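PDB 6NQ4: HAD superfamily hydrolase, which probably acts as a phosphatase, as a member of the haloacid dehalogenase (HAD) superfamily of hydrolases. Local coordinates for residues I71-N76 / N96-V101; V148-Y153 / I178-D183; D154-T159 / G189-W194; V236-I241 / A256-D261; Y264-V269 / I297-A302. One frame throughout, in Å; residues are numbered along the deposited sequence.

Interaction 1 (I71-N76 / N96-V101); sequences IILVTN and NAYDRV. With PO4 (phosphate ion), chain G.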
# COMPACT_ATOMS: atom_id res chain seq x y z
N ILE A 71 2.16 11.32 12.45
CA ILE A 71 1.94 9.95 11.96
C ILE A 71 1.24 10.02 10.61
O ILE A 71 0.09 10.48 10.51
CB ILE A 71 1.07 9.13 12.92
CG1 ILE A 71 1.67 9.07 14.33
CG2 ILE A 71 0.87 7.71 12.37
CD1 ILE A 71 3.06 8.51 14.40
N ILE A 72 1.90 9.53 9.57
CA ILE A 72 1.26 9.31 8.28
C ILE A 72 1.10 7.81 8.13
O ILE A 72 2.10 7.08 8.12
CB ILE A 72 2.11 9.86 7.11
CG1 ILE A 72 2.62 11.27 7.40
CG2 ILE A 72 1.31 9.77 5.80
CD1 ILE A 72 1.56 12.35 7.57
N LEU A 73 -0.13 7.34 7.96
CA LEU A 73 -0.33 5.94 7.61
C LEU A 73 -0.17 5.82 6.10
O LEU A 73 -0.82 6.55 5.35
CB LEU A 73 -1.71 5.47 8.06
CG LEU A 73 -1.95 5.58 9.57
CD1 LEU A 73 -3.33 5.03 9.91
CD2 LEU A 73 -0.87 4.85 10.33
N VAL A 74 0.73 4.96 5.66
CA VAL A 74 1.08 4.83 4.25
C VAL A 74 0.79 3.39 3.86
O VAL A 74 1.43 2.46 4.37
CB VAL A 74 2.56 5.18 4.00
CG1 VAL A 74 2.91 5.06 2.52
CG2 VAL A 74 2.88 6.61 4.53
N THR A 75 -0.19 3.20 2.98
CA THR A 75 -0.71 1.87 2.68
C THR A 75 -0.83 1.66 1.18
O THR A 75 -1.13 2.59 0.44
CB THR A 75 -2.11 1.68 3.33
OG1 THR A 75 -2.69 0.44 2.91
CG2 THR A 75 -3.08 2.80 2.96
N ASN A 76 -0.59 0.43 0.75
CA ASN A 76 -0.78 0.08 -0.66
C ASN A 76 -2.24 -0.16 -1.07
O ASN A 76 -2.48 -0.57 -2.21
CB ASN A 76 0.11 -1.10 -1.05
CG ASN A 76 1.49 -0.65 -1.50
OD1 ASN A 76 1.72 0.55 -1.69
ND2 ASN A 76 2.40 -1.59 -1.71
N ASN A 96 -7.52 9.94 16.51
CA ASN A 96 -6.37 10.51 17.22
C ASN A 96 -5.11 9.63 17.15
O ASN A 96 -4.09 10.00 17.74
CB ASN A 96 -6.71 10.93 18.66
CG ASN A 96 -7.01 9.76 19.58
OD1 ASN A 96 -6.82 8.60 19.23
ND2 ASN A 96 -7.49 10.07 20.79
N ALA A 97 -5.16 8.48 16.46
CA ALA A 97 -3.97 7.64 16.31
C ALA A 97 -3.12 8.01 15.10
O ALA A 97 -2.04 7.44 14.93
CB ALA A 97 -4.37 6.16 16.20
N TYR A 98 -3.57 8.93 14.26
CA TYR A 98 -2.81 9.28 13.07
C TYR A 98 -3.15 10.71 12.67
O TYR A 98 -4.17 11.26 13.09
CB TYR A 98 -3.10 8.28 11.92
CG TYR A 98 -4.57 8.20 11.55
CD1 TYR A 98 -5.44 7.35 12.23
CD2 TYR A 98 -5.11 9.01 10.54
CE1 TYR A 98 -6.79 7.29 11.91
CE2 TYR A 98 -6.45 8.96 10.23
CZ TYR A 98 -7.29 8.11 10.91
OH TYR A 98 -8.63 8.07 10.57
N ASP A 99 -2.28 11.30 11.85
CA ASP A 99 -2.54 12.62 11.30
C ASP A 99 -3.14 12.57 9.91
O ASP A 99 -4.07 13.34 9.62
CB ASP A 99 -1.24 13.43 11.27
CG ASP A 99 -0.76 13.80 12.65
OD1 ASP A 99 -1.16 14.89 13.13
OD2 ASP A 99 -0.03 13.00 13.28
N ARG A 100 -2.67 11.66 9.06
CA ARG A 100 -3.15 11.59 7.69
C ARG A 100 -2.90 10.19 7.16
O ARG A 100 -2.02 9.47 7.65
CB ARG A 100 -2.49 12.64 6.79
CG ARG A 100 -3.53 13.48 6.06
CD ARG A 100 -2.94 14.49 5.11
NE ARG A 100 -2.96 15.84 5.64
CZ ARG A 100 -2.43 16.87 5.01
NH1 ARG A 100 -2.48 18.09 5.54
NH2 ARG A 100 -1.86 16.68 3.83
N VAL A 101 -3.72 9.80 6.16
CA VAL A 101 -3.55 8.55 5.43
C VAL A 101 -3.16 8.88 4.00
O VAL A 101 -3.79 9.76 3.37
CB VAL A 101 -4.85 7.72 5.45
CG1 VAL A 101 -4.69 6.45 4.61
CG2 VAL A 101 -5.22 7.35 6.88
P PO4 G . -0.36 -2.26 3.32
O1 PO4 G . 0.44 -3.24 4.19
O2 PO4 G . -1.34 -1.48 4.17
O3 PO4 G . -1.12 -3.27 2.44
O4 PO4 G . 0.56 -1.43 2.45
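Leu73 and Tyr98 cross at about a right angle, Leu73 CG lying 3.8 Å from Tyr98 CB, and this is the close-packed, buried part of the contact. Leu73 CB also meets Val101 CG2 at 4.2 Å on the same face of the sheet. In the parallel pairing Leu73 N donates to Arg100 O (2.9 Å), and Ile71 O accepts from Asp99 N and, weakly, from Arg100 N. The looser side is that of Asp99 and Arg100: Asp99 OD2 accepts from Ile71 N in a nearly straight bond (2.9 Å, 175°) and OD1 is salt-bridged to Arg65, while the Arg100 guanidinium leads away. Thr75 OG1, anti to the backbone N (chi1 173°), donates to O2 of a phosphate probably from the crystallisation liquor, and Asn76 N to its O4; Lys215 NZ and Trp44 N also bind it, consistent with the second HAD motif. Strand 100-103 edges the six-stranded parallel sheet, helix 81-90 covering Leu73, Tyr98 and Val101, helix 218-232 Ile72 and Arg100.

Interaction 2 (V148-Y153 / I178-D183); sequences VCTGLY and ICANPD. With EDO (1,2-ethanediol), chain C.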
# COMPACT_ATOMS: atom_id res chain seq x y z
N VAL A 148 -6.49 -0.22 -15.99
CA VAL A 148 -6.23 0.09 -14.59
C VAL A 148 -6.67 -1.09 -13.77
O VAL A 148 -7.83 -1.52 -13.85
CB VAL A 148 -6.94 1.38 -14.14
CG1 VAL A 148 -6.70 1.64 -12.66
CG2 VAL A 148 -6.44 2.57 -14.97
N CYS A 149 -5.75 -1.63 -12.98
CA CYS A 149 -6.04 -2.79 -12.15
C CYS A 149 -5.96 -2.38 -10.69
O CYS A 149 -4.87 -2.07 -10.18
CB CYS A 149 -5.05 -3.91 -12.46
SG CYS A 149 -5.32 -5.39 -11.46
N THR A 150 -7.11 -2.38 -10.03
CA THR A 150 -7.16 -2.13 -8.59
C THR A 150 -7.17 -3.42 -7.79
O THR A 150 -6.88 -3.38 -6.59
CB THR A 150 -8.41 -1.34 -8.23
OG1 THR A 150 -9.58 -2.07 -8.64
CG2 THR A 150 -8.40 0.04 -8.89
N GLY A 151 -7.47 -4.56 -8.41
CA GLY A 151 -7.58 -5.83 -7.70
C GLY A 151 -8.25 -6.85 -8.59
O GLY A 151 -8.41 -6.64 -9.79
N LEU A 152 -8.65 -7.96 -7.99
CA LEU A 152 -9.40 -8.96 -8.75
C LEU A 152 -10.89 -8.61 -8.71
O LEU A 152 -11.37 -7.93 -7.80
CB LEU A 152 -9.16 -10.37 -8.19
CG LEU A 152 -7.83 -11.06 -8.53
CD1 LEU A 152 -6.60 -10.30 -8.01
CD2 LEU A 152 -7.86 -12.49 -7.98
N TYR A 153 -11.64 -9.08 -9.72
CA TYR A 153 -13.09 -8.82 -9.75
C TYR A 153 -13.79 -9.40 -8.52
O TYR A 153 -14.68 -8.76 -7.95
CB TYR A 153 -13.72 -9.38 -11.02
CG TYR A 153 -13.31 -8.64 -12.26
CD1 TYR A 153 -13.63 -7.29 -12.43
CD2 TYR A 153 -12.58 -9.27 -13.28
CE1 TYR A 153 -13.25 -6.60 -13.56
CE2 TYR A 153 -12.19 -8.58 -14.40
CZ TYR A 153 -12.52 -7.25 -14.55
OH TYR A 153 -12.12 -6.59 -15.69
N ILE A 178 -1.82 0.04 -15.55
CA ILE A 178 -1.59 0.75 -14.29
C ILE A 178 -2.00 -0.17 -13.14
O ILE A 178 -3.13 -0.67 -13.11
CB ILE A 178 -2.38 2.07 -14.24
CG1 ILE A 178 -1.85 3.05 -15.27
CG2 ILE A 178 -2.31 2.69 -12.87
CD1 ILE A 178 -2.75 4.26 -15.47
N CYS A 179 -1.07 -0.41 -12.21
CA CYS A 179 -1.34 -1.25 -11.04
C CYS A 179 -1.53 -0.33 -9.84
O CYS A 179 -0.59 0.37 -9.44
CB CYS A 179 -0.16 -2.19 -10.78
SG CYS A 179 -0.34 -3.15 -9.24
N ALA A 180 -2.74 -0.34 -9.26
CA ALA A 180 -3.05 0.55 -8.14
C ALA A 180 -2.65 -0.02 -6.78
O ALA A 180 -2.78 0.69 -5.77
CB ALA A 180 -4.54 0.91 -8.12
N ASN A 181 -2.19 -1.27 -6.71
CA ASN A 181 -1.78 -1.87 -5.44
C ASN A 181 -0.65 -2.85 -5.73
O ASN A 181 -0.90 -3.98 -6.18
CB ASN A 181 -2.94 -2.58 -4.76
CG ASN A 181 -2.53 -3.33 -3.52
OD1 ASN A 181 -1.37 -3.24 -3.08
ND2 ASN A 181 -3.47 -4.08 -2.94
N PRO A 182 0.60 -2.48 -5.44
CA PRO A 182 1.75 -3.37 -5.70
C PRO A 182 1.77 -4.66 -4.90
O PRO A 182 2.54 -5.56 -5.28
CB PRO A 182 2.96 -2.50 -5.30
CG PRO A 182 2.49 -1.11 -5.38
CD PRO A 182 1.04 -1.13 -5.02
N ASP A 183 1.02 -4.78 -3.80
CA ASP A 183 1.09 -5.99 -2.98
C ASP A 183 0.69 -7.21 -3.81
O ASP A 183 -0.19 -7.13 -4.68
CB ASP A 183 0.10 -5.91 -1.80
CG ASP A 183 0.48 -4.86 -0.74
OD1 ASP A 183 1.56 -4.25 -0.81
OD2 ASP A 183 -0.35 -4.67 0.19
C1 EDO C . -4.97 -3.57 1.06
O1 EDO C . -5.91 -3.86 0.01
C2 EDO C . -3.56 -3.51 0.48
O2 EDO C . -3.15 -4.78 -0.07
O HOH W 1 -5.52 -4.99 -4.91
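The carboxamide of Asn181 reaches Thr150 through a water: ND2 donates to the water, which in turn donates to Thr150 O, 2.7 Å from it. At the other end of this flat group Asn181 OD1 accepts from Asp183 N at 2.9 Å; the donor stands above the carbonyl plane, 50° out of it, and closes an Asx turn. ND2 also donates to O2 of an ethanediol, probably from the crystallisation liquor, whose hydroxyl donates in turn to Asp183 OD2. Asn181 CB faces the 148-153 segment, and with CG anti to the backbone N (chi1 174°) the amide runs on to the water and the ethanediol. Behind this polar end lies the parallel pairing of a beta-alpha-beta unit, strand 146-149, helix 164-172 and strand 177-179, in the five-stranded sheet. Cys149 N donates to Ile178 O (2.8 Å, 171°), and Cys149 O receives Ala180 N at 2.9 Å. Val148 and Ile178 lie side by side on one face, Val148 CG2 to Ile178 CD1 4.1 Å, under helix 104-114; Cys149 and Cys179 point to the other, against helix 196-205. Just beyond the strands Ala180 CB packs on Thr150 CG2 at 4.0 Å, while Thr150 OG1 turns to Glu127.

Interaction 3 (D154-T159 / G189-W194); sequences DDEVET and GPRLIW. With EDO (1,2-ethanediol), chain F.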
# COMPACT_ATOMS: atom_id res chain seq x y z
N ASP A 154 -13.43 -10.62 -8.13
CA ASP A 154 -14.00 -11.24 -6.92
C ASP A 154 -12.85 -11.96 -6.22
O ASP A 154 -12.59 -13.15 -6.47
CB ASP A 154 -15.15 -12.18 -7.24
CG ASP A 154 -15.75 -12.80 -5.98
OD1 ASP A 154 -15.16 -12.64 -4.88
OD2 ASP A 154 -16.82 -13.44 -6.07
N ASP A 155 -12.20 -11.25 -5.31
CA ASP A 155 -10.97 -11.75 -4.72
C ASP A 155 -11.20 -12.79 -3.63
O ASP A 155 -10.22 -13.30 -3.08
CB ASP A 155 -10.09 -10.59 -4.23
CG ASP A 155 -10.71 -9.80 -3.08
OD1 ASP A 155 -11.72 -10.24 -2.47
OD2 ASP A 155 -10.16 -8.72 -2.79
N GLU A 156 -12.44 -13.11 -3.30
CA GLU A 156 -12.67 -14.19 -2.35
C GLU A 156 -12.71 -15.55 -3.02
O GLU A 156 -12.58 -16.57 -2.33
CB GLU A 156 -13.94 -13.95 -1.53
CG GLU A 156 -13.85 -12.76 -0.57
CD GLU A 156 -13.07 -13.06 0.72
OE1 GLU A 156 -12.59 -14.20 0.91
OE2 GLU A 156 -12.95 -12.14 1.56
N VAL A 157 -12.86 -15.61 -4.34
CA VAL A 157 -12.95 -16.90 -5.03
C VAL A 157 -11.98 -17.04 -6.19
O VAL A 157 -11.69 -18.18 -6.61
CB VAL A 157 -14.39 -17.21 -5.50
CG1 VAL A 157 -15.38 -17.03 -4.36
CG2 VAL A 157 -14.76 -16.35 -6.69
N GLU A 158 -11.46 -15.96 -6.76
CA GLU A 158 -10.63 -16.03 -7.95
C GLU A 158 -9.16 -16.08 -7.59
O GLU A 158 -8.74 -15.70 -6.49
CB GLU A 158 -10.90 -14.81 -8.84
CG GLU A 158 -12.33 -14.77 -9.37
CD GLU A 158 -12.70 -13.45 -10.02
OE1 GLU A 158 -11.93 -12.46 -9.91
OE2 GLU A 158 -13.79 -13.42 -10.64
N THR A 159 -8.35 -16.55 -8.54
CA THR A 159 -6.91 -16.60 -8.41
C THR A 159 -6.28 -16.01 -9.66
O THR A 159 -6.95 -15.81 -10.67
CB THR A 159 -6.44 -18.05 -8.26
OG1 THR A 159 -6.56 -18.72 -9.52
CG2 THR A 159 -7.23 -18.78 -7.18
N GLY A 189 -8.45 -10.90 7.87
CA GLY A 189 -8.58 -11.77 9.01
C GLY A 189 -7.62 -12.92 8.84
O GLY A 189 -6.43 -12.73 8.58
N PRO A 190 -8.13 -14.16 8.93
CA PRO A 190 -7.27 -15.34 8.82
C PRO A 190 -6.90 -15.71 7.40
O PRO A 190 -6.06 -16.61 7.22
CB PRO A 190 -8.15 -16.45 9.43
CG PRO A 190 -9.54 -16.04 9.02
CD PRO A 190 -9.54 -14.53 9.19
N ARG A 191 -7.50 -15.09 6.39
CA ARG A 191 -7.31 -15.47 5.00
C ARG A 191 -6.17 -14.67 4.36
O ARG A 191 -5.82 -13.57 4.81
CB ARG A 191 -8.61 -15.25 4.21
CG ARG A 191 -9.74 -16.19 4.64
CD ARG A 191 -11.04 -16.07 3.81
NE ARG A 191 -11.55 -14.70 3.70
CZ ARG A 191 -12.09 -14.01 4.70
NH1 ARG A 191 -12.22 -14.54 5.91
NH2 ARG A 191 -12.51 -12.77 4.48
N LEU A 192 -5.60 -15.23 3.29
CA LEU A 192 -4.72 -14.51 2.37
C LEU A 192 -5.47 -14.30 1.06
O LEU A 192 -6.08 -15.24 0.53
CB LEU A 192 -3.41 -15.25 2.13
CG LEU A 192 -2.46 -15.25 3.34
CD1 LEU A 192 -1.38 -16.32 3.22
CD2 LEU A 192 -1.84 -13.88 3.46
N ILE A 193 -5.44 -13.07 0.56
CA ILE A 193 -6.23 -12.63 -0.58
C ILE A 193 -5.28 -12.10 -1.65
O ILE A 193 -4.40 -11.29 -1.35
CB ILE A 193 -7.19 -11.51 -0.13
CG1 ILE A 193 -8.08 -11.98 1.03
CG2 ILE A 193 -8.02 -11.02 -1.30
CD1 ILE A 193 -9.03 -13.10 0.67
N TRP A 194 -5.52 -12.49 -2.90
CA TRP A 194 -4.71 -12.00 -4.01
C TRP A 194 -5.03 -10.53 -4.29
O TRP A 194 -6.19 -10.12 -4.24
CB TRP A 194 -5.00 -12.81 -5.27
CG TRP A 194 -4.54 -14.22 -5.16
CD1 TRP A 194 -5.33 -15.33 -5.05
CD2 TRP A 194 -3.19 -14.68 -5.15
NE1 TRP A 194 -4.55 -16.46 -4.95
CE2 TRP A 194 -3.23 -16.09 -5.03
CE3 TRP A 194 -1.95 -14.05 -5.23
CZ2 TRP A 194 -2.07 -16.87 -4.98
CZ3 TRP A 194 -0.80 -14.83 -5.18
CH2 TRP A 194 -0.87 -16.23 -5.06
C1 EDO F . -9.04 -16.34 -2.96
O1 EDO F . -8.55 -17.03 -4.13
C2 EDO F . -7.94 -15.41 -2.45
O2 EDO F . -7.86 -14.22 -3.27
O HOH W 2 -7.91 -8.18 -5.18
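Glu156 and Arg191 cross at about a right angle, with the carboxylate and guanidinium planes 41° apart. Arg191 presents its side, NE and NH2, and grips both oxygens: NE to Glu156 OE1 and NH2 to Glu156 OE2, each 3.0 Å. The match is imperfect, since OE1 sits 29° out of the guanidinium plane. A bend at chi2 of Glu156 (-78°) and another at chi3 of Arg191 bring the two ends together, and Ile193 CD1 lies 3.7 Å from Glu156 OE1. Next to this pair the Asp155 side chain lies obliquely across Ile193, whose CG2 is 3.4 Å from Asp155 CG. At the end of the strand the Trp194 ring is approached obliquely by the backbone of 158-159, with Glu158 O 3.7 Å from Trp194 CD1. An ethanediol, probably from the crystallisation liquor, sits between the segments: its O2 accepts from Trp194 N, while its O1 donates to Glu158 O. Strand 191-194 belongs to a two-stranded antiparallel hairpin with 185-188, and the 154-159 loop, which leads from strand 146-149 to helix 164-172, contains an Asx turn at Asp154. Arg188 on the hairpin forms salt bridges to Asp155 and Glu156, and Glu51 to Arg191. Two arginines thus share three acidic residues: salt bridges secure the Glu156 side, with ionised carboxylates probably favoured, while Ile193 and Trp194 supply packing.

Interaction 4 (V236-I241 / A256-D261); sequences VDKSRI and ADFGLD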
# COMPACT_ATOMS: atom_id res chain seq x y z
N VAL A 236 11.03 18.62 6.37
CA VAL A 236 11.31 17.55 7.32
C VAL A 236 12.38 16.69 6.69
O VAL A 236 12.15 16.07 5.64
CB VAL A 236 10.05 16.73 7.65
CG1 VAL A 236 10.38 15.60 8.61
CG2 VAL A 236 8.98 17.64 8.26
N ASP A 237 13.56 16.66 7.30
CA ASP A 237 14.67 15.90 6.75
C ASP A 237 14.45 14.41 6.92
O ASP A 237 13.83 13.95 7.87
CB ASP A 237 15.98 16.30 7.43
CG ASP A 237 16.34 17.74 7.19
OD1 ASP A 237 15.79 18.35 6.25
OD2 ASP A 237 17.17 18.27 7.96
N LYS A 238 14.99 13.65 5.97
CA LYS A 238 14.73 12.22 5.96
C LYS A 238 15.29 11.51 7.18
O LYS A 238 14.73 10.50 7.62
CB LYS A 238 15.23 11.62 4.67
CG LYS A 238 14.35 12.05 3.54
CD LYS A 238 14.82 11.49 2.28
CE LYS A 238 13.89 11.92 1.17
NZ LYS A 238 14.27 11.27 -0.09
N SER A 239 16.37 12.03 7.77
CA SER A 239 16.91 11.43 8.98
C SER A 239 15.93 11.50 10.14
O SER A 239 16.11 10.77 11.12
CB SER A 239 18.22 12.11 9.37
OG SER A 239 17.98 13.47 9.69
N ARG A 240 14.90 12.34 10.04
CA ARG A 240 13.90 12.52 11.09
C ARG A 240 12.60 11.77 10.85
O ARG A 240 11.62 11.99 11.58
CB ARG A 240 13.62 14.01 11.29
CG ARG A 240 14.88 14.85 11.57
CD ARG A 240 15.50 14.50 12.92
NE ARG A 240 14.56 14.67 14.01
CZ ARG A 240 14.84 14.47 15.30
NH1 ARG A 240 16.06 14.08 15.66
NH2 ARG A 240 13.90 14.65 16.22
N ILE A 241 12.55 10.87 9.86
CA ILE A 241 11.33 10.12 9.54
C ILE A 241 11.63 8.63 9.68
O ILE A 241 12.61 8.13 9.11
CB ILE A 241 10.83 10.44 8.12
CG1 ILE A 241 10.60 11.95 7.95
CG2 ILE A 241 9.55 9.66 7.84
CD1 ILE A 241 10.32 12.37 6.51
N ALA A 256 13.96 2.31 2.65
CA ALA A 256 15.39 2.34 2.40
C ALA A 256 15.72 3.09 1.11
O ALA A 256 16.63 3.93 1.09
CB ALA A 256 15.93 0.91 2.35
N ASP A 257 14.98 2.82 0.03
CA ASP A 257 15.24 3.49 -1.24
C ASP A 257 14.95 4.99 -1.17
O ASP A 257 15.56 5.77 -1.90
CB ASP A 257 14.42 2.86 -2.36
CG ASP A 257 14.91 1.48 -2.76
OD1 ASP A 257 16.01 1.07 -2.34
OD2 ASP A 257 14.18 0.81 -3.52
N PHE A 258 14.03 5.41 -0.30
CA PHE A 258 13.73 6.82 -0.11
C PHE A 258 14.68 7.48 0.88
O PHE A 258 14.64 8.70 1.04
CB PHE A 258 12.29 6.97 0.38
CG PHE A 258 11.72 8.36 0.25
CD1 PHE A 258 11.66 9.00 -0.98
CD2 PHE A 258 11.20 9.01 1.36
CE1 PHE A 258 11.11 10.27 -1.09
CE2 PHE A 258 10.63 10.27 1.25
CZ PHE A 258 10.59 10.90 0.03
N GLY A 259 15.54 6.70 1.53
CA GLY A 259 16.49 7.25 2.47
C GLY A 259 16.03 7.33 3.91
O GLY A 259 16.58 8.13 4.67
N LEU A 260 15.05 6.52 4.31
CA LEU A 260 14.52 6.53 5.67
C LEU A 260 15.00 5.32 6.46
O LEU A 260 15.14 4.22 5.92
CB LEU A 260 12.99 6.48 5.68
CG LEU A 260 12.27 7.45 4.73
CD1 LEU A 260 10.76 7.27 4.87
CD2 LEU A 260 12.68 8.90 4.98
N ASP A 261 15.22 5.54 7.76
CA ASP A 261 15.36 4.44 8.70
C ASP A 261 14.06 3.63 8.72
O ASP A 261 12.97 4.16 8.50
CB ASP A 261 15.60 4.98 10.11
CG ASP A 261 16.97 5.66 10.27
OD1 ASP A 261 17.84 5.59 9.36
OD2 ASP A 261 17.17 6.28 11.34
O HOH W 3 15.16 8.13 8.96
O HOH W 4 18.05 8.80 11.33
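Lys238 buries the most surface here, running extended across the end of helix 248-258 and crossing both Phe258 and Leu260 at about a right angle. Its NZ donates to Phe258 O at 2.8 Å and also stands over the ring of the same residue, 3.5 Å from the Phe258 centroid and 14° off the normal, a cation-pi contact. CE lies over the same ring, giving a CH-pi contact beside it. Nearer the backbone, Lys238 CB rests 3.7 Å from Leu260 CD2. Ile241 comes next in buried area, with Leu260 close behind: the two cross obliquely, Leu260 CD2 meeting Ile241 CB at 4.0 Å and CD1 meeting CG2. The first torsion of Leu260, -48°, sets CG anti to the carbonyl carbon, and CD1 then also lies in the plane of the Phe258 ring at its edge. Gly259 ends the helix in a Schellman motif; its positive phi turns the chain toward strand 261-265. A water close to Lys238 O and Ile241 O accepts from Asp261 N (2.9 Å). The contact thus joins the 3-10 turn before strand 241-245 to the C-terminal end of the helix that follows that strand, with Phe40 packing against Ile241 and Leu260. An ammonium held at a helix C terminus faces the negative end of the helix dipole as well as the ring, so its charged form is probably favoured.

Interaction 5 (Y264-V269 / I297-A302); sequences YISGGV and IASLHA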
# COMPACT_ATOMS: atom_id res chain seq x y z
N TYR A 264 11.15 -2.79 11.21
CA TYR A 264 10.51 -3.96 10.61
C TYR A 264 9.68 -4.67 11.67
O TYR A 264 10.16 -4.94 12.78
CB TYR A 264 11.60 -4.89 10.07
CG TYR A 264 11.15 -6.20 9.44
CD1 TYR A 264 10.20 -6.22 8.42
CD2 TYR A 264 11.72 -7.41 9.83
CE1 TYR A 264 9.82 -7.42 7.82
CE2 TYR A 264 11.34 -8.60 9.24
CZ TYR A 264 10.40 -8.60 8.24
OH TYR A 264 10.05 -9.80 7.66
N ILE A 265 8.43 -4.98 11.33
CA ILE A 265 7.53 -5.70 12.21
C ILE A 265 7.70 -7.18 11.88
O ILE A 265 7.07 -7.71 10.96
CB ILE A 265 6.08 -5.22 12.07
CG1 ILE A 265 6.01 -3.71 12.32
CG2 ILE A 265 5.16 -5.96 13.06
CD1 ILE A 265 6.58 -3.28 13.67
N SER A 266 8.57 -7.85 12.64
CA SER A 266 9.06 -9.17 12.27
C SER A 266 8.03 -10.27 12.48
O SER A 266 8.14 -11.32 11.83
CB SER A 266 10.34 -9.48 13.06
OG SER A 266 10.11 -9.46 14.46
N GLY A 267 7.05 -10.07 13.36
CA GLY A 267 5.98 -11.02 13.59
C GLY A 267 4.78 -10.87 12.68
O GLY A 267 3.79 -11.61 12.84
N GLY A 268 4.82 -9.96 11.72
CA GLY A 268 3.72 -9.81 10.79
C GLY A 268 3.58 -10.99 9.85
O GLY A 268 4.44 -11.86 9.75
N VAL A 269 2.45 -10.99 9.12
CA VAL A 269 2.22 -12.01 8.11
C VAL A 269 3.20 -11.85 6.96
O VAL A 269 3.57 -12.83 6.30
CB VAL A 269 0.76 -11.96 7.62
CG1 VAL A 269 0.53 -12.93 6.48
CG2 VAL A 269 -0.20 -12.22 8.78
N ILE A 297 16.92 -0.54 11.01
CA ILE A 297 17.54 -0.10 12.26
C ILE A 297 17.00 -0.89 13.43
O ILE A 297 17.71 -1.16 14.40
CB ILE A 297 17.40 1.43 12.48
CG1 ILE A 297 15.93 1.84 12.59
CG2 ILE A 297 18.11 2.20 11.39
CD1 ILE A 297 15.63 2.75 13.77
N ALA A 298 15.73 -1.30 13.36
CA ALA A 298 15.12 -1.98 14.48
C ALA A 298 14.11 -3.00 13.99
O ALA A 298 13.60 -2.93 12.86
CB ALA A 298 14.49 -1.00 15.47
N SER A 299 13.83 -3.95 14.86
CA SER A 299 12.82 -4.98 14.67
C SER A 299 11.96 -5.01 15.92
O SER A 299 12.48 -4.91 17.03
CB SER A 299 13.48 -6.35 14.50
OG SER A 299 13.18 -6.92 13.24
N LEU A 300 10.65 -5.15 15.73
CA LEU A 300 9.72 -5.40 16.81
C LEU A 300 8.79 -6.51 16.35
O LEU A 300 8.37 -6.53 15.19
CB LEU A 300 8.86 -4.18 17.14
CG LEU A 300 9.36 -3.15 18.15
CD1 LEU A 300 8.31 -2.05 18.32
CD2 LEU A 300 9.66 -3.83 19.48
N HIS A 301 8.48 -7.44 17.26
CA HIS A 301 7.59 -8.54 16.91
C HIS A 301 6.24 -8.01 16.43
O HIS A 301 5.71 -8.45 15.41
CB HIS A 301 7.39 -9.44 18.12
CG HIS A 301 6.60 -10.67 17.83
ND1 HIS A 301 7.07 -11.68 17.02
CD2 HIS A 301 5.36 -11.05 18.22
CE1 HIS A 301 6.16 -12.63 16.93
NE2 HIS A 301 5.11 -12.27 17.65
N ALA A 302 5.67 -7.06 17.17
CA ALA A 302 4.43 -6.38 16.81
C ALA A 302 4.58 -4.93 17.23
O ALA A 302 5.39 -4.61 18.10
CB ALA A 302 3.24 -6.99 17.55
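Tyr264 has CG anti to the backbone N (chi1 179°), which carries the ring away from the neighbouring strand and leaves its edge, at CD2, 3.7 Å from Ser299 OG. In Ile265 CG1 lies beside the backbone N (chi1 -56°), which puts CG2 anti to it; Ile265 CG2 reaches His301 O at 3.5 Å and Ala302 CA, while CD1 packs 4.2 Å from Leu300 CB. One face of the His301 imidazole lies over Gly267 CA, a CH-pi contact 4.0 Å from the ring centroid. The backbones pair in parallel. Tyr264 N donates to Ala298 O and Tyr264 O accepts from Leu300 N, both at 3.0 Å; Ser266 N then donates to Leu300 O at 2.9 Å, tilted 33° from the carbonyl plane. Beyond the strand, a type I turn from Ile265 to Gly268 brings Gly267 N to His301 O at 2.9 Å, on a lone pair of that carbonyl, though the bond is bent. Strand 298-300 is the last strand of the six-stranded sheet, beyond 261-265, and helix 248-258 covers the Tyr264 ring through Val248 and Val252. Chemically the contact is mainly amide to carbonyl: pairing continues past the strand into the turn, so the backbone after strand 261-265 is fixed by main-chain bonds, with Ile265 and Leu300 adding the apolar contact between the strands.

How the interactions relate
From the N terminus, interaction 1 comes first, closing a beta-alpha-beta crossover at one edge of the six-stranded sheet. Interactions 2 and 3 follow and cross, their segments alternating along the chain: interaction 2 closes the crossover through helix 164-172, and interaction 3 spans that helix and strands 177-179 and 185-188, tying the five-stranded sheet to the small hairpin. Interactions 4 and 5 come after in series, back in the domain of the first sheet: interaction 4 closes the strand 241-245 and helix 248-258 unit, and interaction 5 adds strand 298-300 at the other edge of the sheet, closing a long connection partly unmodelled (286-294). Asn76 and Asp183 join interactions 1 and 2, Leu192 and Val269 3 and 5, Asp261 and Ile297 4 and 5.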